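Local coordinates for protein trans-4-hydroxy-L-proline dehydratase (Clostridioides difficile 70-100-2010, PDB 6VXC) that catalyses the dehydration of trans-4-hydroxy-L-proline to (S)-1-pyrroline-5-carboxylate by glycyl radical chemistry, a step in the anaerobic breakdown of 4-hydroxyproline, at residues A[469-473]-A[474-478]; A[583-586]-A[587-591]; A[604-608]-A[609-613]; A[626-630]-A[631-635]. All coordinates share one frame; numbering follows the deposited sequence.

Contact 1: A[469-473]-A[474-478]; sequences GYMNI and PKILE
Asn472 meets Lys475 where strand 463-472 gives way to helix 473-481. Asn472 is the N-cap. Its CB lies 4.1 Å from Lys475 CB. Its CG comes closer to the same methylene, and the amide crosses the lysine chain at a slant. OD1 takes the backbone N-H of Lys475, with Asn472 OD1 and Lys475 N 3.2 Å apart. That donor stands above the amide plane, 64° out of it, and so uses no in-plane lone pair. The amide reaches the first turn because chi1, at -168°, sets CG beside the carbonyl carbon. ND2 lies over Lys475 CB (3.5 Å) and CD, but its polar partners are the carbonyls of Gly167 and Phe671. Asn472 O accepts from Ile476 N at 3.1 Å. The bent thioether of Met471 crosses Ile476 at about a right angle, with Met471 SD 4.1 Å from Ile476 CD1. Lys475 NZ turns at its last bond to form a salt bridge with Glu478, and it also binds Asp486 and Ile674 O. Asn472, Lys475 and Glu478 are buried, and their polar ends have partners. The one amide caps the helix through OD1 and joins it through ND2 to Gly167 and to helix 667-673.

Contact 2: A[583-586]-A[587-591]; sequences TAIK and YNVFD
Asn588 grips Ala584 twice, through its backbone and its side chain. Ala584 O accepts Asn588 N and also Asn588 ND2, the latter at 2.9 Å. The ND2 hydrogen bond lies in the plane of the Ala584 carbonyl, on a lone pair, while the backbone donor is tilted 33° away from that plane. With chi1 at -69° the Asn588 amide folds back along the helix to reach this oxygen, and ND2 has a further partner in Thr622 OG1.

The backbone bonds change spacing along the stretch. Tyr587 N to Thr583 O and Val589 N to Ile585 O are normal helical bonds. Asp591 N instead reaches Lys586 O at 2.8 Å, five residues back, with the nitrogen nearly in line with the C=O bond. Phe590 N makes just weak bonds, to Ile585 O and Lys586 O. This is a pi-type turn.

The apolar contacts centre on Phe590. Ile585 and Phe590 run side by side, with Ile585 CG2 at the ring edge, 3.8 Å from Phe590 CE2. Val589 CG1 sits over one ring face, toward its rim.

The charged pair is looser. Lys586 NZ and Asp591 OD2 are 5.3 Å apart. Lys586 instead makes cation-pi contacts with Tyr506 and Tyr631, and Asp591 OD2 is hydrogen-bonded to Tyr631 OH. The wider turn thus keeps Asp591 N bonded at the helix end, while Phe590 N is held weakly. The opposite charges probably attract without pairing.

Contact 3: A[604-608]-A[609-613]; sequences LDANF and EGYEA
Two beta turns follow each other, a type I' turn from Ala606 to Glu609 and a type II turn from Phe608 to Tyr611. Each is closed by one backbone bond. Glu609 N meets Ala606 O at 2.8 Å, and Tyr611 N meets Phe608 O at the same length of 2.8 Å. In both, the donor stands well above the carbonyl plane, by 55° and 57°.

Among the side chains, Glu609 CB packs against the carbonyl of its turn, 3.0 Å from Ala606 O. The carboxylate then swings away and returns to the turn through a water. That water donates to Glu609 OE2 and accepts from Asn607 ND2 at 3.1 Å, so it bridges the two polar tips. Asn607 OD1 is held by Cys684 N. The methyl of Ala606 points toward 609-613. It lies 3.4 Å from Glu609 O, and 4.3 Å from Tyr611 CE1, which it meets obliquely. Phe608 is the buried residue of the turn pair. Its ring, turned by a chi1 of -68°, has Tyr611 O at its edge. Ala603 and Leu683 also pack on this ring.

Asn607, with positive phi, is the C-prime residue of a Schellman motif: Phe608 N bonds to Ala603 O and Asn607 N to Leu604 O. The arrangement is a helix C-cap running into a double turn that links helix 597-605 to helix 612-620 at the surface.

Contact 4: A[626-630]-A[631-635]; sequences GNDDD and YADEI
The carboxylate of Asp629 and the ring of Tyr631 lie side by side and point the same way, their planes 60° apart. The carboxylate is met from above its plane, where Tyr631 N binds Asp629 OD1 at 3.1 Å. The same oxygen lies 3.5 Å from Tyr631 CB, near the root of the ring. Asp629 is the N-cap, and its chi1 of -176° brings the carboxylate to that first-turn N-H. The outer end of the ring leads away from this loop, toward helix 575-591.

Asp633 N bonds to Asp629 O at 2.8 Å. The Asp633 carboxylate turns back toward the loop. Its OD1 lies 2.9 Å from a water that can donate to it, and this water accepts from Asn627 N and Asp629 N. Asp633 OD2 is 4.4 Å from Asp628 OD1 and 4.6 Å from Asp630 OD1. All three carboxylates form salt bridges with Lys712, which probably offsets their mutual repulsion. Glu634 N bonds to Asp630 O, continuing the helix.

The loop after helix 612-620 thus starts helix 630-647. Lys712 lies just past helix 703-711, while Tyr631, Ala632 and Ile635 pack on helix 575-591.

How the contacts relate
The contacts come in order 1 to 4 along the chain, all within its pyruvate formate lyase-like part and away from the radical glycine and the probable active-site cysteine. Contact 1 leaves the edge strand of a three-stranded parallel sheet, and Ile473, Pro474 and Leu477 pack on helix 575-591, which carries contact 2. The centres of contacts 1 and 2 are about 20 Å apart. Contacts 2 and 4 touch through the Tyr631 side chain and Ile635, with about 14 Å between their centres. Contact 3 lies about 17 Å from contact 2, centre to centre, at the end of the next helix. Helix 575-591 therefore ties the strand exit to the start of helix 630-647.

Contact 1: A[469-473]-A[474-478]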
loop_
_atom_site.group_PDB
_atom_site.type_symbol
_atom_site.label_atom_id
_atom_site.label_comp_id
_atom_site.label_asym_id
_atom_site.label_seq_id
_atom_site.Cartn_x
_atom_site.Cartn_y
_atom_site.Cartn_z
ATOM N N GLY A 469 5.102 -8.371 5.466
ATOM C CA GLY A 469 5.776 -7.543 6.446
ATOM C C GLY A 469 7.161 -7.136 5.973
ATOM O O GLY A 469 7.753 -7.754 5.096
ATOM N N TYR A 470 7.692 -6.078 6.599
ATOM C CA TYR A 470 9.031 -5.555 6.307
ATOM C C TYR A 470 10.102 -6.379 7.031
ATOM O O TYR A 470 9.865 -6.927 8.105
ATOM C CB TYR A 470 9.142 -4.083 6.737
ATOM C CG TYR A 470 8.092 -3.216 6.097
ATOM C CD1 TYR A 470 8.249 -2.742 4.802
ATOM C CD2 TYR A 470 6.924 -2.919 6.770
ATOM C CE1 TYR A 470 7.254 -1.966 4.201
ATOM C CE2 TYR A 470 5.924 -2.157 6.186
ATOM C CZ TYR A 470 6.093 -1.676 4.900
ATOM O OH TYR A 470 5.100 -0.920 4.322
ATOM N N MET A 471 11.287 -6.453 6.425
ATOM C CA MET A 471 12.422 -7.195 6.959
ATOM C C MET A 471 13.567 -6.217 7.193
ATOM O O MET A 471 13.992 -5.526 6.263
ATOM C CB MET A 471 12.849 -8.306 5.995
ATOM C CG MET A 471 13.960 -9.228 6.519
ATOM S SD MET A 471 13.510 -10.154 7.983
ATOM C CE MET A 471 12.043 -11.027 7.434
ATOM N N ASN A 472 14.090 -6.197 8.418
ATOM C CA ASN A 472 15.079 -5.213 8.863
ATOM C C ASN A 472 16.470 -5.726 8.471
ATOM O O ASN A 472 17.198 -6.312 9.267
ATOM C CB ASN A 472 14.939 -4.995 10.377
ATOM C CG ASN A 472 15.718 -3.777 10.894
ATOM O OD1 ASN A 472 16.625 -3.261 10.226
ATOM N ND2 ASN A 472 15.387 -3.340 12.117
ATOM N N ILE A 473 16.836 -5.530 7.197
ATOM C CA ILE A 473 18.104 -6.083 6.710
ATOM C C ILE A 473 19.291 -5.512 7.471
ATOM O O ILE A 473 20.201 -6.276 7.818
ATOM C CB ILE A 473 18.214 -5.908 5.191
ATOM C CG1 ILE A 473 17.006 -6.549 4.519
ATOM C CG2 ILE A 473 19.488 -6.534 4.680
ATOM C CD1 ILE A 473 16.940 -6.271 3.054
ATOM N N PRO A 474 19.369 -4.209 7.743
ATOM C CA PRO A 474 20.505 -3.692 8.527
ATOM C C PRO A 474 20.630 -4.334 9.905
ATOM O O PRO A 474 21.746 -4.590 10.364
ATOM C CB PRO A 474 20.202 -2.186 8.619
ATOM C CG PRO A 474 19.344 -1.892 7.395
ATOM C CD PRO A 474 18.489 -3.131 7.250
ATOM N N LYS A 475 19.518 -4.585 10.591
ATOM C CA LYS A 475 19.627 -5.219 11.901
ATOM C C LYS A 475 20.056 -6.682 11.791
ATOM O O LYS A 475 20.629 -7.219 12.736
ATOM C CB LYS A 475 18.319 -5.101 12.664
ATOM C CG LYS A 475 18.445 -5.420 14.163
ATOM C CD LYS A 475 17.207 -4.968 14.925
ATOM C CE LYS A 475 17.272 -5.302 16.419
ATOM N NZ LYS A 475 18.157 -4.360 17.158
ATOM N N ILE A 476 19.829 -7.325 10.649
ATOM C CA ILE A 476 20.396 -8.652 10.453
ATOM C C ILE A 476 21.919 -8.578 10.431
ATOM O O ILE A 476 22.599 -9.457 10.976
ATOM C CB ILE A 476 19.818 -9.297 9.183
ATOM C CG1 ILE A 476 18.319 -9.579 9.404
ATOM C CG2 ILE A 476 20.600 -10.567 8.795
ATOM C CD1 ILE A 476 17.600 -10.123 8.180
ATOM N N LEU A 477 22.489 -7.526 9.826
ATOM C CA LEU A 477 23.934 -7.343 9.943
ATOM C C LEU A 477 24.323 -7.082 11.396
ATOM O O LEU A 477 25.324 -7.616 11.881
ATOM C CB LEU A 477 24.428 -6.203 9.038
ATOM C CG LEU A 477 25.940 -5.891 9.110
ATOM C CD1 LEU A 477 26.796 -7.077 8.666
ATOM C CD2 LEU A 477 26.299 -4.673 8.279
ATOM N N GLU A 478 23.520 -6.293 12.113
ATOM C CA GLU A 478 23.827 -6.041 13.516
ATOM C C GLU A 478 23.897 -7.342 14.303
ATOM O O GLU A 478 24.867 -7.577 15.033
ATOM C CB GLU A 478 22.787 -5.096 14.124
ATOM C CG GLU A 478 23.059 -4.692 15.578
ATOM C CD GLU A 478 22.079 -3.635 16.089
ATOM O OE1 GLU A 478 20.884 -3.942 16.246
ATOM O OE2 GLU A 478 22.509 -2.487 16.322
#

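Contact 2: A[583-586]-A[587-591]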
loop_
_atom_site.group_PDB
_atom_site.type_symbol
_atom_site.label_atom_id
_atom_site.label_comp_id
_atom_site.label_asym_id
_atom_site.label_seq_id
_atom_site.Cartn_x
_atom_site.Cartn_y
_atom_site.Cartn_z
ATOM N N THR A 583 30.170 -2.209 2.935
ATOM C CA THR A 583 31.228 -1.539 2.189
ATOM C C THR A 583 32.248 -0.921 3.134
ATOM O O THR A 583 33.457 -1.034 2.915
ATOM C CB THR A 583 30.643 -0.468 1.251
ATOM O OG1 THR A 583 29.785 -1.065 0.276
ATOM C CG2 THR A 583 31.769 0.268 0.514
ATOM N N ALA A 584 31.781 -0.281 4.208
ATOM C CA ALA A 584 32.713 0.309 5.165
ATOM C C ALA A 584 33.620 -0.750 5.789
ATOM O O ALA A 584 34.811 -0.509 6.018
ATOM C CB ALA A 584 31.940 1.061 6.251
ATOM N N ILE A 585 33.064 -1.913 6.095
ATOM C CA ILE A 585 33.858 -2.973 6.704
ATOM C C ILE A 585 34.880 -3.521 5.713
ATOM O O ILE A 585 36.066 -3.652 6.033
ATOM C CB ILE A 585 32.941 -4.079 7.255
ATOM C CG1 ILE A 585 32.117 -3.549 8.443
ATOM C CG2 ILE A 585 33.770 -5.309 7.609
ATOM C CD1 ILE A 585 31.061 -4.548 8.962
ATOM N N LYS A 586 34.443 -3.829 4.491
ATOM C CA LYS A 586 35.368 -4.363 3.501
ATOM C C LYS A 586 36.512 -3.391 3.234
ATOM O O LYS A 586 37.685 -3.781 3.226
ATOM C CB LYS A 586 34.622 -4.661 2.207
ATOM C CG LYS A 586 35.493 -5.230 1.110
ATOM C CD LYS A 586 34.642 -5.426 -0.125
ATOM C CE LYS A 586 35.338 -6.244 -1.157
ATOM N NZ LYS A 586 34.405 -6.480 -2.296
ATOM N N TYR A 587 36.182 -2.110 3.050
ATOM C CA TYR A 587 37.183 -1.114 2.684
ATOM C C TYR A 587 38.159 -0.862 3.826
ATOM O O TYR A 587 39.378 -0.888 3.627
ATOM C CB TYR A 587 36.480 0.188 2.267
ATOM C CG TYR A 587 37.380 1.275 1.710
ATOM C CD1 TYR A 587 37.761 1.264 0.379
ATOM C CD2 TYR A 587 37.815 2.329 2.506
ATOM C CE1 TYR A 587 38.569 2.260 -0.152
ATOM C CE2 TYR A 587 38.642 3.343 1.980
ATOM C CZ TYR A 587 39.008 3.297 0.646
ATOM O OH TYR A 587 39.812 4.269 0.100
ATOM N N ASN A 588 37.637 -0.638 5.033
ATOM C CA ASN A 588 38.466 -0.204 6.148
ATOM C C ASN A 588 39.096 -1.359 6.922
ATOM O O ASN A 588 40.263 -1.260 7.316
ATOM C CB ASN A 588 37.649 0.668 7.099
ATOM C CG ASN A 588 37.294 2.009 6.489
ATOM O OD1 ASN A 588 38.151 2.889 6.367
ATOM N ND2 ASN A 588 36.026 2.172 6.099
ATOM N N VAL A 589 38.377 -2.461 7.125
ATOM C CA VAL A 589 38.908 -3.567 7.923
ATOM C C VAL A 589 39.753 -4.514 7.075
ATOM O O VAL A 589 40.872 -4.863 7.452
ATOM C CB VAL A 589 37.770 -4.334 8.629
ATOM C CG1 VAL A 589 38.349 -5.528 9.382
ATOM C CG2 VAL A 589 36.998 -3.425 9.565
ATOM N N PHE A 590 39.260 -4.933 5.913
ATOM C CA PHE A 590 39.922 -5.997 5.171
ATOM C C PHE A 590 40.792 -5.517 4.019
ATOM O O PHE A 590 41.823 -6.143 3.756
ATOM C CB PHE A 590 38.884 -7.001 4.656
ATOM C CG PHE A 590 38.210 -7.766 5.750
ATOM C CD1 PHE A 590 38.859 -8.824 6.376
ATOM C CD2 PHE A 590 36.946 -7.412 6.186
ATOM C CE1 PHE A 590 38.246 -9.527 7.394
ATOM C CE2 PHE A 590 36.317 -8.103 7.203
ATOM C CZ PHE A 590 36.972 -9.164 7.818
ATOM N N ASP A 591 40.431 -4.435 3.325
ATOM C CA ASP A 591 41.219 -3.988 2.165
ATOM C C ASP A 591 42.319 -3.019 2.598
ATOM O O ASP A 591 43.505 -3.345 2.509
ATOM C CB ASP A 591 40.330 -3.366 1.080
ATOM C CG ASP A 591 39.646 -4.411 0.186
ATOM O OD1 ASP A 591 39.894 -5.634 0.361
ATOM O OD2 ASP A 591 38.867 -4.008 -0.716
#

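Contact 3: A[604-608]-A[609-613]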
loop_
_atom_site.group_PDB
_atom_site.type_symbol
_atom_site.label_atom_id
_atom_site.label_comp_id
_atom_site.label_asym_id
_atom_site.label_seq_id
_atom_site.Cartn_x
_atom_site.Cartn_y
_atom_site.Cartn_z
ATOM N N LEU A 604 31.127 1.064 17.559
ATOM C CA LEU A 604 29.676 0.951 17.456
ATOM C C LEU A 604 29.031 0.936 18.838
ATOM O O LEU A 604 28.045 1.639 19.086
ATOM C CB LEU A 604 29.302 -0.306 16.657
ATOM C CG LEU A 604 29.820 -0.390 15.214
ATOM C CD1 LEU A 604 29.386 -1.683 14.532
ATOM C CD2 LEU A 604 29.405 0.835 14.386
ATOM N N ASP A 605 29.593 0.146 19.763
ATOM C CA ASP A 605 29.018 0.060 21.100
ATOM C C ASP A 605 29.027 1.408 21.809
ATOM O O ASP A 605 28.114 1.710 22.578
ATOM C CB ASP A 605 29.769 -0.984 21.922
ATOM C CG ASP A 605 29.108 -1.253 23.257
ATOM O OD1 ASP A 605 28.002 -1.833 23.270
ATOM O OD2 ASP A 605 29.695 -0.878 24.289
ATOM N N ALA A 606 30.016 2.244 21.530
ATOM C CA ALA A 606 30.114 3.564 22.129
ATOM C C ALA A 606 29.372 4.628 21.325
ATOM O O ALA A 606 29.523 5.824 21.606
ATOM C CB ALA A 606 31.585 3.954 22.281
ATOM N N ASN A 607 28.591 4.229 20.322
ATOM C CA ASN A 607 27.937 5.190 19.440
ATOM C C ASN A 607 28.957 6.185 18.887
ATOM O O ASN A 607 28.663 7.366 18.716
ATOM C CB ASN A 607 26.785 5.915 20.153
ATOM C CG ASN A 607 25.729 6.442 19.176
ATOM O OD1 ASN A 607 25.588 5.922 18.058
ATOM N ND2 ASN A 607 24.991 7.468 19.589
ATOM N N PHE A 608 30.173 5.700 18.634
ATOM C CA PHE A 608 31.320 6.437 18.112
ATOM C C PHE A 608 31.873 7.462 19.094
ATOM O O PHE A 608 32.806 8.191 18.753
ATOM C CB PHE A 608 30.994 7.113 16.779
ATOM C CG PHE A 608 30.766 6.128 15.659
ATOM C CD1 PHE A 608 31.838 5.539 15.009
ATOM C CD2 PHE A 608 29.485 5.776 15.276
ATOM C CE1 PHE A 608 31.639 4.647 13.997
ATOM C CE2 PHE A 608 29.277 4.875 14.249
ATOM C CZ PHE A 608 30.356 4.311 13.608
ATOM N N GLU A 609 31.331 7.529 20.302
ATOM C CA GLU A 609 31.868 8.380 21.347
ATOM C C GLU A 609 33.275 7.930 21.697
ATOM O O GLU A 609 33.492 6.773 22.058
ATOM C CB GLU A 609 30.946 8.294 22.552
ATOM C CG GLU A 609 30.644 9.595 23.208
ATOM C CD GLU A 609 29.459 9.483 24.147
ATOM O OE1 GLU A 609 29.650 9.095 25.319
ATOM O OE2 GLU A 609 28.327 9.762 23.688
ATOM N N GLY A 610 34.239 8.834 21.556
ATOM C CA GLY A 610 35.613 8.461 21.732
ATOM C C GLY A 610 36.221 7.795 20.525
ATOM O O GLY A 610 37.386 7.393 20.582
ATOM N N TYR A 611 35.470 7.635 19.441
ATOM C CA TYR A 611 36.024 7.073 18.222
ATOM C C TYR A 611 35.722 7.980 17.034
ATOM O O TYR A 611 35.355 7.520 15.951
ATOM C CB TYR A 611 35.525 5.650 17.992
ATOM C CG TYR A 611 35.974 4.671 19.062
ATOM C CD1 TYR A 611 35.329 4.610 20.290
ATOM C CD2 TYR A 611 37.096 3.870 18.878
ATOM C CE1 TYR A 611 35.741 3.730 21.280
ATOM C CE2 TYR A 611 37.527 2.991 19.868
ATOM C CZ TYR A 611 36.841 2.924 21.061
ATOM O OH TYR A 611 37.275 2.064 22.035
ATOM N N GLU A 612 35.905 9.291 17.218
ATOM C CA GLU A 612 35.558 10.235 16.161
ATOM C C GLU A 612 36.364 9.997 14.895
ATOM O O GLU A 612 35.853 10.203 13.791
ATOM C CB GLU A 612 35.734 11.673 16.643
ATOM C CG GLU A 612 34.542 12.173 17.458
ATOM C CD GLU A 612 33.353 12.603 16.593
ATOM O OE1 GLU A 612 33.568 13.248 15.534
ATOM O OE2 GLU A 612 32.199 12.289 16.977
ATOM N N ALA A 613 37.628 9.580 15.024
ATOM C CA ALA A 613 38.428 9.321 13.829
ATOM C C ALA A 613 37.844 8.172 13.004
ATOM O O ALA A 613 37.813 8.244 11.772
ATOM C CB ALA A 613 39.882 9.034 14.203
HETATM O O HOH W 1 26.059 8.735 22.228
#

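Contact 4: A[626-630]-A[631-635]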
loop_
_atom_site.group_PDB
_atom_site.type_symbol
_atom_site.label_atom_id
_atom_site.label_comp_id
_atom_site.label_asym_id
_atom_site.label_seq_id
_atom_site.Cartn_x
_atom_site.Cartn_y
_atom_site.Cartn_z
ATOM N N GLY A 626 25.173 4.794 -4.466
ATOM C CA GLY A 626 24.522 5.951 -5.056
ATOM C C GLY A 626 25.452 6.936 -5.739
ATOM O O GLY A 626 25.033 8.050 -6.068
ATOM N N ASN A 627 26.691 6.548 -6.007
ATOM C CA ASN A 627 27.638 7.417 -6.687
ATOM C C ASN A 627 28.137 6.800 -7.979
ATOM O O ASN A 627 29.132 7.265 -8.541
ATOM C CB ASN A 627 28.804 7.749 -5.755
ATOM C CG ASN A 627 28.354 8.526 -4.555
ATOM O OD1 ASN A 627 28.139 9.732 -4.642
ATOM N ND2 ASN A 627 28.179 7.848 -3.438
ATOM N N ASP A 628 27.440 5.786 -8.482
ATOM C CA ASP A 628 27.918 5.019 -9.623
ATOM C C ASP A 628 29.326 4.490 -9.357
ATOM O O ASP A 628 30.162 4.406 -10.255
ATOM C CB ASP A 628 27.877 5.841 -10.916
ATOM C CG ASP A 628 28.033 4.975 -12.145
ATOM O OD1 ASP A 628 27.747 3.753 -12.065
ATOM O OD2 ASP A 628 28.484 5.508 -13.169
ATOM N N ASP A 629 29.590 4.142 -8.095
ATOM C CA ASP A 629 30.882 3.623 -7.651
ATOM C C ASP A 629 30.759 2.112 -7.453
ATOM O O ASP A 629 30.121 1.660 -6.498
ATOM C CB ASP A 629 31.311 4.322 -6.361
ATOM C CG ASP A 629 32.688 3.899 -5.880
ATOM O OD1 ASP A 629 33.220 2.868 -6.338
ATOM O OD2 ASP A 629 33.234 4.621 -5.022
ATOM N N ASP A 630 31.395 1.336 -8.343
ATOM C CA ASP A 630 31.237 -0.119 -8.340
ATOM C C ASP A 630 31.795 -0.782 -7.081
ATOM O O ASP A 630 31.353 -1.877 -6.737
ATOM C CB ASP A 630 31.885 -0.716 -9.595
ATOM C CG ASP A 630 30.999 -0.581 -10.828
ATOM O OD1 ASP A 630 29.752 -0.548 -10.685
ATOM O OD2 ASP A 630 31.556 -0.458 -11.932
ATOM N N TYR A 631 32.722 -0.144 -6.370
ATOM C CA TYR A 631 33.180 -0.729 -5.110
ATOM C C TYR A 631 32.013 -0.891 -4.144
ATOM O O TYR A 631 31.844 -1.942 -3.515
ATOM C CB TYR A 631 34.270 0.130 -4.475
ATOM C CG TYR A 631 34.988 -0.572 -3.351
ATOM C CD1 TYR A 631 34.452 -0.615 -2.077
ATOM C CD2 TYR A 631 36.209 -1.202 -3.575
ATOM C CE1 TYR A 631 35.102 -1.260 -1.051
ATOM C CE2 TYR A 631 36.877 -1.850 -2.547
ATOM C CZ TYR A 631 36.307 -1.878 -1.286
ATOM O OH TYR A 631 36.937 -2.506 -0.246
ATOM N N ALA A 632 31.178 0.145 -4.028
ATOM C CA ALA A 632 29.995 0.042 -3.184
ATOM C C ALA A 632 28.851 -0.674 -3.907
ATOM O O ALA A 632 28.146 -1.494 -3.310
ATOM C CB ALA A 632 29.544 1.437 -2.747
ATOM N N ASP A 633 28.670 -0.397 -5.200
ATOM C CA ASP A 633 27.493 -0.904 -5.891
ATOM C C ASP A 633 27.545 -2.412 -6.102
ATOM O O ASP A 633 26.494 -3.060 -6.143
ATOM C CB ASP A 633 27.320 -0.199 -7.235
ATOM C CG ASP A 633 26.978 1.279 -7.083
ATOM O OD1 ASP A 633 26.733 1.728 -5.942
ATOM O OD2 ASP A 633 26.925 1.973 -8.119
ATOM N N GLU A 634 28.739 -2.987 -6.248
ATOM C CA GLU A 634 28.836 -4.438 -6.348
ATOM C C GLU A 634 28.426 -5.107 -5.048
ATOM O O GLU A 634 27.926 -6.237 -5.056
ATOM C CB GLU A 634 30.264 -4.857 -6.707
ATOM C CG GLU A 634 30.633 -4.613 -8.139
ATOM C CD GLU A 634 32.078 -4.966 -8.436
ATOM O OE1 GLU A 634 32.806 -5.386 -7.502
ATOM O OE2 GLU A 634 32.483 -4.811 -9.607
ATOM N N ILE A 635 28.685 -4.446 -3.922
ATOM C CA ILE A 635 28.238 -4.967 -2.638
ATOM C C ILE A 635 26.727 -4.866 -2.535
ATOM O O ILE A 635 26.062 -5.792 -2.050
ATOM C CB ILE A 635 28.961 -4.230 -1.497
ATOM C CG1 ILE A 635 30.458 -4.559 -1.561
ATOM C CG2 ILE A 635 28.387 -4.621 -0.143
ATOM C CD1 ILE A 635 31.254 -3.972 -0.431
HETATM O O HOH W 2 28.026 4.316 -5.658
#